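PDB 3III: CocE/NonD family hydrolase from Staphylococcus aureus subsp. aureus COL, which probably hydrolyses ester or amide bonds as an alpha/beta-hydrolase related to the X-Pro dipeptidyl-peptidases, although its natural substrate is not established. Local coordinates for residues W138-A143 and A179-P184; M198-A203 and Q250-L255; R338-K343 and Q505-E510; G428-D433 and E517-N522. One frame throughout, in Å; residues are numbered along the deposited sequence.

Contact 1: W138-A143 and A179-P184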
loop_
_atom_site.group_PDB
_atom_site.type_symbol
_atom_site.label_atom_id
_atom_site.label_comp_id
_atom_site.label_asym_id
_atom_site.label_seq_id
_atom_site.Cartn_x
_atom_site.Cartn_y
_atom_site.Cartn_z
ATOM N N TRP A 138 3.901 -13.584 -1.463
ATOM C CA TRP A 138 2.520 -13.117 -1.311
ATOM C C TRP A 138 1.568 -14.203 -1.791
ATOM O O TRP A 138 0.664 -13.961 -2.606
ATOM C CB TRP A 138 2.349 -11.764 -2.039
ATOM C CG TRP A 138 3.255 -10.705 -1.556
ATOM C CD1 TRP A 138 3.965 -10.726 -0.380
ATOM C CD2 TRP A 138 3.571 -9.439 -2.173
ATOM N NE1 TRP A 138 4.683 -9.591 -0.245
ATOM C CE2 TRP A 138 4.459 -8.775 -1.323
ATOM C CE3 TRP A 138 3.181 -8.800 -3.355
ATOM C CZ2 TRP A 138 4.974 -7.497 -1.605
ATOM C CZ3 TRP A 138 3.689 -7.499 -3.632
ATOM C CH2 TRP A 138 4.583 -6.884 -2.776
ATOM N N SER A 139 1.785 -15.418 -1.257
ATOM C CA SER A 139 1.011 -16.580 -1.563
ATOM C C SER A 139 0.523 -17.256 -0.290
ATOM O O SER A 139 1.027 -17.018 0.788
ATOM C CB SER A 139 1.872 -17.573 -2.354
ATOM O OG SER A 139 2.993 -18.034 -1.566
ATOM N N LYS A 140 -0.385 -18.194 -0.440
ATOM C CA LYS A 140 -0.857 -18.943 0.678
ATOM C C LYS A 140 0.236 -19.856 1.235
ATOM O O LYS A 140 0.346 -19.984 2.436
ATOM C CB LYS A 140 -2.048 -19.808 0.295
ATOM C CG LYS A 140 -2.642 -20.531 1.541
ATOM C CD LYS A 140 -3.927 -21.194 1.168
ATOM C CE LYS A 140 -4.543 -21.893 2.331
ATOM N NZ LYS A 140 -5.772 -22.542 1.980
ATOM N N ARG A 141 1.006 -20.500 0.371
ATOM C CA ARG A 141 2.122 -21.343 0.823
ATOM C C ARG A 141 3.131 -20.535 1.661
ATOM O O ARG A 141 3.659 -21.005 2.643
ATOM C CB ARG A 141 2.800 -22.072 -0.345
ATOM C CG ARG A 141 3.589 -21.220 -1.365
ATOM C CD ARG A 141 4.291 -22.227 -2.370
ATOM N NE ARG A 141 5.267 -23.005 -1.604
ATOM C CZ ARG A 141 5.872 -24.109 -2.054
ATOM N NH1 ARG A 141 5.650 -24.554 -3.266
ATOM N NH2 ARG A 141 6.712 -24.760 -1.275
ATOM N N GLU A 142 3.337 -19.284 1.333
ATOM C CA GLU A 142 4.219 -18.453 2.143
ATOM C C GLU A 142 3.535 -18.125 3.500
ATOM O O GLU A 142 4.164 -18.158 4.550
ATOM C CB GLU A 142 4.544 -17.154 1.399
ATOM C CG GLU A 142 5.447 -16.222 2.128
ATOM C CD GLU A 142 5.834 -14.952 1.328
ATOM O OE1 GLU A 142 7.035 -14.806 1.022
ATOM O OE2 GLU A 142 4.968 -14.076 1.090
ATOM N N ALA A 143 2.265 -17.760 3.450
ATOM C CA ALA A 143 1.456 -17.605 4.641
ATOM C C ALA A 143 1.484 -18.845 5.594
ATOM O O ALA A 143 1.496 -18.702 6.859
ATOM C CB ALA A 143 0.028 -17.285 4.211
ATOM N N ALA A 179 -2.750 -13.747 8.617
ATOM C CA ALA A 179 -3.944 -13.498 9.436
ATOM C C ALA A 179 -5.192 -14.169 8.837
ATOM O O ALA A 179 -6.116 -14.560 9.586
ATOM C CB ALA A 179 -4.195 -11.991 9.668
ATOM N N SER A 180 -5.215 -14.338 7.509
ATOM C CA SER A 180 -6.350 -15.018 6.868
ATOM C C SER A 180 -6.438 -16.525 7.279
ATOM O O SER A 180 -7.473 -17.178 7.108
ATOM C CB SER A 180 -6.306 -14.858 5.331
ATOM O OG SER A 180 -5.337 -15.720 4.741
ATOM N N LEU A 181 -5.333 -17.067 7.781
ATOM C CA LEU A 181 -5.282 -18.429 8.293
ATOM C C LEU A 181 -5.624 -18.552 9.819
ATOM O O LEU A 181 -5.684 -19.639 10.319
ATOM C CB LEU A 181 -3.885 -19.007 8.022
ATOM C CG LEU A 181 -3.359 -19.018 6.580
ATOM C CD1 LEU A 181 -1.914 -19.527 6.538
ATOM C CD2 LEU A 181 -4.325 -19.863 5.668
ATOM N N ASN A 182 -5.750 -17.413 10.504
ATOM C CA ASN A 182 -6.086 -17.336 11.923
ATOM C C ASN A 182 -5.165 -18.174 12.833
ATOM O O ASN A 182 -5.619 -19.089 13.525
ATOM C CB ASN A 182 -7.551 -17.714 12.110
ATOM C CG ASN A 182 -8.449 -16.698 11.553
ATOM O OD1 ASN A 182 -8.579 -15.606 12.109
ATOM N ND2 ASN A 182 -9.041 -16.994 10.386
ATOM N N PRO A 183 -3.862 -17.819 12.882
ATOM C CA PRO A 183 -2.982 -18.535 13.788
ATOM C C PRO A 183 -3.484 -18.306 15.224
ATOM O O PRO A 183 -3.766 -17.141 15.582
ATOM C CB PRO A 183 -1.590 -17.860 13.546
ATOM C CG PRO A 183 -1.704 -17.138 12.263
ATOM C CD PRO A 183 -3.152 -16.739 12.177
ATOM N N PRO A 184 -3.625 -19.388 16.048
ATOM C CA PRO A 184 -4.218 -19.227 17.374
ATOM C C PRO A 184 -3.478 -18.224 18.306
ATOM O O PRO A 184 -4.133 -17.525 19.074
ATOM C CB PRO A 184 -4.174 -20.642 17.958
ATOM C CG PRO A 184 -4.250 -21.514 16.763
ATOM C CD PRO A 184 -3.539 -20.800 15.675
#

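Contact 2: M198-A203 and Q250-L255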
loop_
_atom_site.group_PDB
_atom_site.type_symbol
_atom_site.label_atom_id
_atom_site.label_comp_id
_atom_site.label_asym_id
_atom_site.label_seq_id
_atom_site.Cartn_x
_atom_site.Cartn_y
_atom_site.Cartn_z
HETATM N N MSE A 198 -2.777 -8.935 -5.751
HETATM C CA MSE A 198 -1.684 -8.603 -6.646
HETATM C C MSE A 198 -2.170 -8.201 -8.014
HETATM O O MSE A 198 -1.608 -7.275 -8.606
HETATM C CB MSE A 198 -0.699 -9.773 -6.794
HETATM C CG MSE A 198 0.162 -9.949 -5.614
HETATM SE SE MSE A 198 1.474 -11.435 -5.868
HETATM C CE MSE A 198 2.617 -10.513 -7.266
ATOM N N TYR A 199 -3.155 -8.911 -8.557
ATOM C CA TYR A 199 -3.629 -8.576 -9.887
ATOM C C TYR A 199 -4.125 -7.108 -9.999
ATOM O O TYR A 199 -3.886 -6.441 -10.979
ATOM C CB TYR A 199 -4.769 -9.528 -10.305
ATOM C CG TYR A 199 -5.208 -9.242 -11.671
ATOM C CD1 TYR A 199 -4.536 -9.788 -12.766
ATOM C CD2 TYR A 199 -6.273 -8.374 -11.908
ATOM C CE1 TYR A 199 -4.934 -9.450 -14.111
ATOM C CE2 TYR A 199 -6.658 -8.064 -13.176
ATOM C CZ TYR A 199 -6.001 -8.606 -14.287
ATOM O OH TYR A 199 -6.408 -8.238 -15.558
ATOM N N ARG A 200 -4.837 -6.631 -8.995
ATOM C CA ARG A 200 -5.460 -5.330 -9.052
ATOM C C ARG A 200 -4.577 -4.242 -8.561
ATOM O O ARG A 200 -4.913 -3.060 -8.784
ATOM C CB ARG A 200 -6.773 -5.303 -8.265
ATOM C CG ARG A 200 -7.911 -6.000 -8.995
ATOM C CD ARG A 200 -9.244 -5.941 -8.170
ATOM N NE ARG A 200 -10.290 -6.648 -8.905
ATOM C CZ ARG A 200 -10.400 -7.960 -8.977
ATOM N NH1 ARG A 200 -9.561 -8.728 -8.304
ATOM N NH2 ARG A 200 -11.357 -8.506 -9.723
ATOM N N GLU A 201 -3.504 -4.590 -7.843
ATOM C CA GLU A 201 -2.790 -3.581 -7.054
ATOM C C GLU A 201 -1.356 -3.337 -7.454
ATOM O O GLU A 201 -0.889 -2.229 -7.251
ATOM C CB GLU A 201 -2.967 -3.799 -5.549
ATOM C CG GLU A 201 -4.487 -3.745 -5.247
ATOM C CD GLU A 201 -4.964 -4.214 -3.902
ATOM O OE1 GLU A 201 -4.179 -4.827 -3.138
ATOM O OE2 GLU A 201 -6.190 -3.993 -3.628
ATOM N N VAL A 202 -0.681 -4.328 -8.057
ATOM C CA VAL A 202 0.725 -4.161 -8.448
ATOM C C VAL A 202 1.049 -4.727 -9.853
ATOM O O VAL A 202 1.794 -4.099 -10.578
ATOM C CB VAL A 202 1.728 -4.729 -7.397
ATOM C CG1 VAL A 202 1.646 -6.273 -7.272
ATOM C CG2 VAL A 202 3.161 -4.259 -7.722
ATOM N N ALA A 203 0.548 -5.935 -10.183
ATOM C CA ALA A 203 0.808 -6.581 -11.495
ATOM C C ALA A 203 0.128 -5.830 -12.670
ATOM O O ALA A 203 0.672 -5.727 -13.774
ATOM C CB ALA A 203 0.417 -8.116 -11.472
ATOM N N GLN A 250 -5.631 -16.929 -6.474
ATOM C CA GLN A 250 -4.823 -17.435 -5.356
ATOM C C GLN A 250 -3.880 -16.389 -4.768
ATOM O O GLN A 250 -3.234 -16.662 -3.722
ATOM C CB GLN A 250 -3.994 -18.624 -5.806
ATOM C CG GLN A 250 -4.841 -19.804 -6.180
ATOM C CD GLN A 250 -4.006 -20.929 -6.680
ATOM O OE1 GLN A 250 -3.209 -21.491 -5.936
ATOM N NE2 GLN A 250 -4.179 -21.293 -7.948
ATOM N N ARG A 251 -3.814 -15.196 -5.388
ATOM C CA ARG A 251 -2.994 -14.079 -4.873
ATOM C C ARG A 251 -3.818 -12.863 -4.412
ATOM O O ARG A 251 -3.291 -11.737 -4.259
ATOM C CB ARG A 251 -1.916 -13.639 -5.866
ATOM C CG ARG A 251 -1.072 -14.772 -6.489
ATOM C CD ARG A 251 -0.280 -15.525 -5.447
ATOM N NE ARG A 251 1.137 -15.152 -5.385
ATOM C CZ ARG A 251 2.089 -15.652 -6.178
ATOM N NH1 ARG A 251 1.764 -16.512 -7.168
ATOM N NH2 ARG A 251 3.351 -15.278 -6.028
ATOM N N GLN A 252 -5.092 -13.132 -4.188
ATOM C CA GLN A 252 -6.002 -12.236 -3.556
ATOM C C GLN A 252 -6.322 -12.799 -2.173
ATOM O O GLN A 252 -6.927 -13.862 -2.037
ATOM C CB GLN A 252 -7.288 -12.066 -4.351
ATOM C CG GLN A 252 -8.365 -11.184 -3.697
ATOM C CD GLN A 252 -9.672 -11.233 -4.420
ATOM O OE1 GLN A 252 -10.412 -12.182 -4.226
ATOM N NE2 GLN A 252 -9.978 -10.223 -5.272
ATOM N N VAL A 253 -5.889 -12.101 -1.132
ATOM C CA VAL A 253 -6.132 -12.601 0.215
ATOM C C VAL A 253 -7.656 -12.664 0.492
ATOM O O VAL A 253 -8.352 -11.659 0.234
ATOM C CB VAL A 253 -5.469 -11.665 1.300
ATOM C CG1 VAL A 253 -5.823 -12.154 2.752
ATOM C CG2 VAL A 253 -3.939 -11.551 1.076
ATOM N N PRO A 254 -8.149 -13.768 1.102
ATOM C CA PRO A 254 -9.565 -13.849 1.568
ATOM C C PRO A 254 -9.712 -13.088 2.893
ATOM O O PRO A 254 -9.758 -13.682 3.972
ATOM C CB PRO A 254 -9.821 -15.350 1.739
ATOM C CG PRO A 254 -8.482 -15.929 2.082
ATOM C CD PRO A 254 -7.418 -15.025 1.375
ATOM N N LEU A 255 -9.840 -11.779 2.763
ATOM C CA LEU A 255 -9.745 -10.840 3.880
ATOM C C LEU A 255 -10.829 -11.019 4.955
ATOM O O LEU A 255 -10.575 -10.754 6.114
ATOM C CB LEU A 255 -9.804 -9.416 3.340
ATOM C CG LEU A 255 -8.574 -8.958 2.535
ATOM C CD1 LEU A 255 -8.889 -7.650 1.856
ATOM C CD2 LEU A 255 -7.355 -8.793 3.421
#

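Contact 3: R338-K343 and Q505-E510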
loop_
_atom_site.group_PDB
_atom_site.type_symbol
_atom_site.label_atom_id
_atom_site.label_comp_id
_atom_site.label_asym_id
_atom_site.label_seq_id
_atom_site.Cartn_x
_atom_site.Cartn_y
_atom_site.Cartn_z
ATOM N N ARG A 338 -5.636 16.499 3.276
ATOM C CA ARG A 338 -4.440 17.170 2.752
ATOM C C ARG A 338 -4.880 18.530 2.193
ATOM O O ARG A 338 -5.849 18.592 1.476
ATOM C CB ARG A 338 -3.827 16.376 1.618
ATOM C CG ARG A 338 -3.356 15.016 2.012
ATOM C CD ARG A 338 -2.887 14.191 0.822
ATOM N NE ARG A 338 -3.988 14.051 -0.119
ATOM C CZ ARG A 338 -3.897 13.497 -1.329
ATOM N NH1 ARG A 338 -2.763 12.926 -1.761
ATOM N NH2 ARG A 338 -4.984 13.453 -2.098
ATOM N N ASP A 339 -4.124 19.584 2.457
ATOM C CA ASP A 339 -4.353 20.882 1.828
ATOM C C ASP A 339 -3.233 21.208 0.790
ATOM O O ASP A 339 -3.539 21.536 -0.383
ATOM C CB ASP A 339 -4.372 21.977 2.883
ATOM C CG ASP A 339 -4.556 23.376 2.249
ATOM O OD1 ASP A 339 -5.130 23.474 1.130
ATOM O OD2 ASP A 339 -4.107 24.339 2.860
ATOM N N GLN A 340 -1.976 21.118 1.239
ATOM C CA GLN A 340 -0.793 21.235 0.394
ATOM C C GLN A 340 0.201 20.120 0.792
ATOM O O GLN A 340 -0.073 19.318 1.706
ATOM C CB GLN A 340 -0.116 22.619 0.512
ATOM C CG GLN A 340 -0.937 23.830 0.118
ATOM C CD GLN A 340 -0.603 24.413 -1.288
ATOM O OE1 GLN A 340 0.539 24.270 -1.831
ATOM N NE2 GLN A 340 -1.614 25.080 -1.901
ATOM N N PHE A 341 1.358 20.111 0.137
ATOM C CA PHE A 341 2.421 19.118 0.378
ATOM C C PHE A 341 2.812 19.258 1.844
ATOM O O PHE A 341 3.271 20.350 2.286
ATOM C CB PHE A 341 3.626 19.378 -0.575
ATOM C CG PHE A 341 4.813 18.510 -0.314
ATOM C CD1 PHE A 341 4.949 17.293 -0.925
ATOM C CD2 PHE A 341 5.779 18.915 0.578
ATOM C CE1 PHE A 341 6.037 16.452 -0.646
ATOM C CE2 PHE A 341 6.867 18.087 0.893
ATOM C CZ PHE A 341 7.013 16.860 0.248
ATOM N N TYR A 342 2.686 18.167 2.599
ATOM C CA TYR A 342 3.065 18.200 4.057
ATOM C C TYR A 342 2.337 19.275 4.856
ATOM O O TYR A 342 2.879 19.845 5.848
ATOM C CB TYR A 342 4.586 18.300 4.190
ATOM C CG TYR A 342 5.192 16.907 4.302
ATOM C CD1 TYR A 342 5.077 15.987 3.254
ATOM C CD2 TYR A 342 5.800 16.482 5.502
ATOM C CE1 TYR A 342 5.596 14.690 3.351
ATOM C CE2 TYR A 342 6.298 15.159 5.615
ATOM C CZ TYR A 342 6.240 14.300 4.499
ATOM O OH TYR A 342 6.740 12.988 4.594
ATOM N N LYS A 343 1.109 19.548 4.442
ATOM C CA LYS A 343 0.255 20.510 5.176
ATOM C C LYS A 343 -1.153 19.948 5.126
ATOM O O LYS A 343 -1.765 19.827 4.054
ATOM C CB LYS A 343 0.274 21.879 4.566
ATOM C CG LYS A 343 -0.584 22.902 5.329
ATOM C CD LYS A 343 -0.844 24.140 4.494
ATOM C CE LYS A 343 -1.643 25.212 5.261
ATOM N NZ LYS A 343 -3.054 24.774 5.452
ATOM N N GLN A 505 -12.491 27.365 -0.937
ATOM C CA GLN A 505 -13.246 28.255 -1.783
ATOM C C GLN A 505 -12.300 28.915 -2.750
ATOM O O GLN A 505 -11.275 29.469 -2.321
ATOM C CB GLN A 505 -13.906 29.370 -0.912
ATOM C CG GLN A 505 -14.564 30.461 -1.770
ATOM C CD GLN A 505 -15.158 31.548 -0.892
ATOM O OE1 GLN A 505 -14.670 31.802 0.234
ATOM N NE2 GLN A 505 -16.193 32.209 -1.398
ATOM N N GLY A 506 -12.632 28.877 -4.047
ATOM C CA GLY A 506 -11.759 29.455 -5.063
ATOM C C GLY A 506 -10.775 28.503 -5.689
ATOM O O GLY A 506 -10.165 28.802 -6.730
ATOM N N GLU A 507 -10.581 27.341 -5.063
ATOM C CA GLU A 507 -9.697 26.327 -5.622
ATOM C C GLU A 507 -10.473 25.448 -6.599
ATOM O O GLU A 507 -11.691 25.426 -6.563
ATOM C CB GLU A 507 -9.029 25.515 -4.497
ATOM C CG GLU A 507 -8.025 26.387 -3.680
ATOM C CD GLU A 507 -7.143 25.632 -2.692
ATOM O OE1 GLU A 507 -7.613 24.723 -1.970
ATOM O OE2 GLU A 507 -5.946 26.008 -2.616
ATOM N N THR A 508 -9.758 24.706 -7.441
ATOM C CA THR A 508 -10.371 23.941 -8.534
ATOM C C THR A 508 -10.003 22.481 -8.503
ATOM O O THR A 508 -8.863 22.147 -8.263
ATOM C CB THR A 508 -9.864 24.541 -9.825
ATOM O OG1 THR A 508 -10.288 25.918 -9.855
ATOM C CG2 THR A 508 -10.399 23.773 -11.113
ATOM N N LEU A 509 -10.954 21.619 -8.803
ATOM C CA LEU A 509 -10.677 20.220 -9.059
ATOM C C LEU A 509 -10.683 20.039 -10.538
ATOM O O LEU A 509 -11.568 20.582 -11.274
ATOM C CB LEU A 509 -11.761 19.346 -8.386
ATOM C CG LEU A 509 -11.673 17.833 -8.632
ATOM C CD1 LEU A 509 -12.348 17.027 -7.465
ATOM C CD2 LEU A 509 -12.266 17.434 -9.967
ATOM N N GLU A 510 -9.704 19.294 -11.007
ATOM C CA GLU A 510 -9.554 19.019 -12.426
ATOM C C GLU A 510 -9.452 17.525 -12.650
ATOM O O GLU A 510 -8.630 16.847 -12.029
ATOM C CB GLU A 510 -8.321 19.694 -12.983
ATOM C CG GLU A 510 -8.152 19.547 -14.504
ATOM C CD GLU A 510 -6.838 20.165 -14.987
ATOM O OE1 GLU A 510 -5.833 20.155 -14.228
ATOM O OE2 GLU A 510 -6.810 20.669 -16.116
HETATM O O HOH W 1 -4.285 25.112 -0.811
#

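Contact 4: G428-D433 and E517-N522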
loop_
_atom_site.group_PDB
_atom_site.type_symbol
_atom_site.label_atom_id
_atom_site.label_comp_id
_atom_site.label_asym_id
_atom_site.label_seq_id
_atom_site.Cartn_x
_atom_site.Cartn_y
_atom_site.Cartn_z
ATOM N N GLY A 428 -6.766 11.043 -13.864
ATOM C CA GLY A 428 -6.236 11.730 -12.750
ATOM C C GLY A 428 -7.103 12.842 -12.212
ATOM O O GLY A 428 -7.888 13.460 -12.951
ATOM N N ILE A 429 -7.000 13.043 -10.895
ATOM C CA ILE A 429 -7.617 14.188 -10.224
ATOM C C ILE A 429 -6.499 15.096 -9.757
ATOM O O ILE A 429 -5.544 14.626 -9.091
ATOM C CB ILE A 429 -8.420 13.758 -9.000
ATOM C CG1 ILE A 429 -9.420 12.671 -9.390
ATOM C CG2 ILE A 429 -9.147 15.022 -8.304
ATOM C CD1 ILE A 429 -10.446 13.127 -10.497
ATOM N N LYS A 430 -6.617 16.383 -10.090
ATOM C CA LYS A 430 -5.630 17.418 -9.684
ATOM C C LYS A 430 -6.383 18.518 -8.916
ATOM O O LYS A 430 -7.601 18.695 -9.095
ATOM C CB LYS A 430 -4.950 18.050 -10.913
ATOM C CG LYS A 430 -4.148 17.103 -11.733
ATOM C CD LYS A 430 -3.469 17.723 -12.926
ATOM C CE LYS A 430 -2.512 16.698 -13.549
ATOM N NZ LYS A 430 -1.342 16.349 -12.672
ATOM N N LYS A 431 -5.646 19.243 -8.078
ATOM C CA LYS A 431 -6.130 20.432 -7.413
ATOM C C LYS A 431 -5.329 21.575 -7.934
ATOM O O LYS A 431 -4.084 21.441 -8.051
ATOM C CB LYS A 431 -5.925 20.367 -5.906
ATOM C CG LYS A 431 -6.521 21.650 -5.232
ATOM C CD LYS A 431 -6.695 21.546 -3.740
ATOM C CE LYS A 431 -5.624 22.210 -2.937
ATOM N NZ LYS A 431 -5.987 22.525 -1.531
ATOM N N LEU A 432 -6.021 22.679 -8.274
ATOM C CA LEU A 432 -5.393 23.870 -8.753
ATOM C C LEU A 432 -5.711 24.978 -7.746
ATOM O O LEU A 432 -6.849 25.072 -7.261
ATOM C CB LEU A 432 -5.892 24.278 -10.138
ATOM C CG LEU A 432 -6.042 23.250 -11.257
ATOM C CD1 LEU A 432 -6.431 23.979 -12.559
ATOM C CD2 LEU A 432 -4.729 22.514 -11.423
ATOM N N ASP A 433 -4.708 25.790 -7.425
ATOM C CA ASP A 433 -4.874 26.753 -6.335
ATOM C C ASP A 433 -5.635 27.941 -6.920
ATOM O O ASP A 433 -6.018 27.895 -8.082
ATOM C CB ASP A 433 -3.549 27.167 -5.667
ATOM C CG ASP A 433 -2.565 27.777 -6.615
ATOM O OD1 ASP A 433 -2.966 28.351 -7.658
ATOM O OD2 ASP A 433 -1.354 27.682 -6.302
ATOM N N GLU A 517 0.664 8.008 -18.890
ATOM C CA GLU A 517 0.807 8.483 -17.514
ATOM C C GLU A 517 0.583 9.981 -17.404
ATOM O O GLU A 517 1.110 10.755 -18.185
ATOM C CB GLU A 517 2.178 8.123 -16.933
ATOM C CG GLU A 517 2.080 7.524 -15.534
ATOM C CD GLU A 517 1.435 6.186 -15.539
ATOM O OE1 GLU A 517 0.265 6.083 -15.090
ATOM O OE2 GLU A 517 2.128 5.216 -15.906
ATOM N N ILE A 518 -0.183 10.373 -16.399
ATOM C CA ILE A 518 -0.505 11.770 -16.219
ATOM C C ILE A 518 0.638 12.569 -15.577
ATOM O O ILE A 518 1.050 13.597 -16.103
ATOM C CB ILE A 518 -1.850 11.903 -15.511
ATOM C CG1 ILE A 518 -2.956 11.354 -16.458
ATOM C CG2 ILE A 518 -2.130 13.385 -15.167
ATOM C CD1 ILE A 518 -4.179 10.993 -15.695
ATOM N N VAL A 519 1.133 12.097 -14.444
ATOM C CA VAL A 519 2.311 12.662 -13.835
ATOM C C VAL A 519 3.478 11.874 -14.389
ATOM O O VAL A 519 3.474 10.626 -14.410
ATOM C CB VAL A 519 2.238 12.582 -12.288
ATOM C CG1 VAL A 519 3.572 13.089 -11.676
ATOM C CG2 VAL A 519 1.022 13.382 -11.729
ATOM N N ILE A 520 4.455 12.561 -14.940
ATOM C CA ILE A 520 5.527 11.810 -15.535
ATOM C C ILE A 520 6.737 11.751 -14.618
ATOM O O ILE A 520 6.850 12.513 -13.665
ATOM C CB ILE A 520 5.875 12.325 -16.929
ATOM C CG1 ILE A 520 6.518 13.701 -16.857
ATOM C CG2 ILE A 520 4.588 12.358 -17.816
ATOM C CD1 ILE A 520 6.826 14.194 -18.251
ATOM N N GLY A 521 7.592 10.767 -14.879
ATOM C CA GLY A 521 8.877 10.658 -14.185
ATOM C C GLY A 521 8.782 9.954 -12.857
ATOM O O GLY A 521 7.707 9.516 -12.413
ATOM N N ASN A 522 9.916 9.806 -12.229
ATOM C CA ASN A 522 9.954 9.265 -10.901
ATOM C C ASN A 522 11.052 10.021 -10.113
ATOM O O ASN A 522 11.650 10.986 -10.615
ATOM C CB ASN A 522 10.189 7.744 -10.998
ATOM C CG ASN A 522 11.577 7.370 -11.500
ATOM O OD1 ASN A 522 12.524 8.171 -11.467
ATOM N ND2 ASN A 522 11.710 6.119 -11.954
HETATM O O HOH W 2 0.606 15.982 -14.701
#

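Contact 1: W138-A143 and A179-P184
Leu181, just past the end of helix 170-179, spreads its two methyl groups over the first turn of helix 140-154, so that a single leucine joins two helices of the alpha/beta-hydrolase fold. The contact is apolar, with no hydrogen bond crossing it. CD1 of Leu181 comes up to both the side chain and the backbone of Ala143, 3.8 Å from its CB and 3.5 Å from its carbonyl O. The other branch turns to Lys140, where CD2 of Leu181 meets CE of the lysine at 3.9 Å. With CG opposite the backbone N (chi1 -175°) and every later torsion extended, the lysine reaches Leu181 with its aliphatic chain. Trp177 of helix 170-179 touches both Lys140 and Ala143 and thereby widens the apolar patch.

A backbone bond shapes the turn that carries the leucine. This type I turn closes from Asn182 N to Ala179 O at 3.0 Å, and the positive phi of Asn182 ends the helical path. Pro183 and Pro184 then run on along the same partner helix, against Tyr147 and Glu151.

Polar side chains fix the start of helix 140-154. Ser139 is the N-cap, its OG accepting from Glu142 N at 3.2 Å while also bonding to Ser136 O. Glu142 spans two directions: OE1 bonds to the hydroxyl of Tyr170, at the start of helix 170-179, and OE2 takes the N-H of Trp138 at 2.8 Å, the donor standing 54° out of the carboxylate plane.

Contact 2: M198-A203 and Q250-L255
A selenium atom lying against an arginine sets this contact apart: SE of Met198, a selenomethionine in which selenium takes the place of the methionine sulfur, is 3.8 Å from NE of Arg251 and 4.0 Å from CB of the same residue. The two side chains run next to each other in the same direction. Arg251 folds at chi2 (-63°) and again further out, which lays its middle along the selenomethionine and sends the guanidinium onward to Pro137 O and the carboxylate of Glu232. The selenium approaches that guanidinium obliquely.

One hydrogen bond crosses between the backbones. Met198 N, at the start of helix 198-203, donates to Arg251 O at 3.2 Å, nearly straight at the hydrogen (169°), with the donor above the carbonyl plane of Arg251. The first N-H of the helix is thus satisfied by the loop. Met198 O, in turn, accepts from Val202 N at 3.1 Å and Ala203 N at 3.0 Å, which reach it from opposite faces as the helix widens into a pi-type turn.

Further out, Arg200 NH1 and Gln252 NE2 come within 3.4 Å of each other. Both are donors, and their shared acceptor, Asp197 OD2, explains the closeness; the guanidinium and amide planes differ by 30°. Arg200 NH2 also bonds to His476 O.

Both segments belong to the insertion between strands 186-192 and 262-267, whose regular structure is mainly helix, probably the equivalent of the cap in cocaine esterase. Tyr214 and Trp217 of helix 213-224 pack on Met198, Arg276 of helix 275-284 touches Arg200, and Val253 rests on Trp177 of helix 170-179.

Contact 3: R338-K343 and Q505-E510
Asp339, Gln340 and Glu507 are tied together through one water molecule, with no direct hydrogen bond between the segments. The water donates to Asp339 OD1 at 2.7 Å and to Glu507 OE2 at 2.6 Å, and accepts from Gln340 NE2 at 2.9 Å, so three bonds hold it in place.

Charge is the second theme. Asp339 OD1 and Glu507 OE1 come to 4.2 Å, their side chains crossing at about a right angle with the carboxylate planes 52° apart. Lys431 forms salt bridges with both of these oxygens, which probably offsets the repulsion. Asp339 OD2 has a cation of its own, Lys343 NZ at 2.8 Å, received on the anti lone pair.

Backbone bonds shape the corner that presents these groups. Asp339 N and Gln340 N both donate to Lys343 O, a classic beta bulge, and a type II turn runs from Gln340 to Lys343.

This corner links strands 333-338 and 343-349 at one edge of the large mixed sheet, which they extend beyond the hydrolase strands. Glu507 immediately precedes strand 508-514 of the five-stranded antiparallel sheet, so the water and Lys431, from neighbouring strand 424-432, connect two separate sheets.

Contact 4: G428-D433 and E517-N522
Ile518 lays two methyl groups on one face of strand 424-432. CD1 of Ile518 sits over the bare backbone of Gly428, 3.2 Å from its N and 3.7 Å from its CA, where no side chain intervenes. CG2 of Ile518 instead touches CE of Lys430 at 3.7 Å. Beyond it, NZ of Lys430 passes 3.9 Å from CG2 of Val519, so the lysine runs across both aliphatic residues.

A water supplies the polar link, accepting from Lys430 NZ at 2.8 Å and donating to Ile518 O, also at 2.8 Å. The turn at the end of the lysine chain (chi4 -67°) brings its ammonium to this water; the same group forms a salt bridge with Glu438 and a hydrogen bond with Gln451 OE1.

In the next shell, Gly428 and Lys430 are held in the sheet by backbone bonds to Val512 and Glu510 of strand 508-514. The loop is braced from within by Arg530 NH1, bonded to Val519 O and Gly521 O, and by Glu517 OE2 with His533 ND1; Glu517 OE1 ties it to Trp456 NE1 of strand 447-458.

A long loop thus folds onto strands 424-432 and 447-458 of an antiparallel sheet, consistent with the C-terminal jelly-roll beta-sandwich known from X-Pro dipeptidyl-peptidases and cocaine esterase.

How the contacts relate
The four contacts form two pairs. Contacts 1 and 2, centres 14 Å apart, touch inside the hydrolase part: Trp138 CE3 lies 3.9 Å from Met198 CG, Ser180 packs on Val253, and Trp138 O receives a weak bond from Arg251 NE. Contacts 3 and 4, centres 13 Å apart, share neighbouring strands 424-432 and 508-514, with Lys430 N bonding to Glu510 O at 2.8 Å. Between the pairs nothing touches; contacts 2 and 4 approach to about 11 Å between nearest atoms, whereas contacts 1 and 3 lie on opposite sides of the chain's centre, 40 Å between centres. A bound palmitic acid lies about 11 Å from the Met198 side chain, too far for that side chain to touch it.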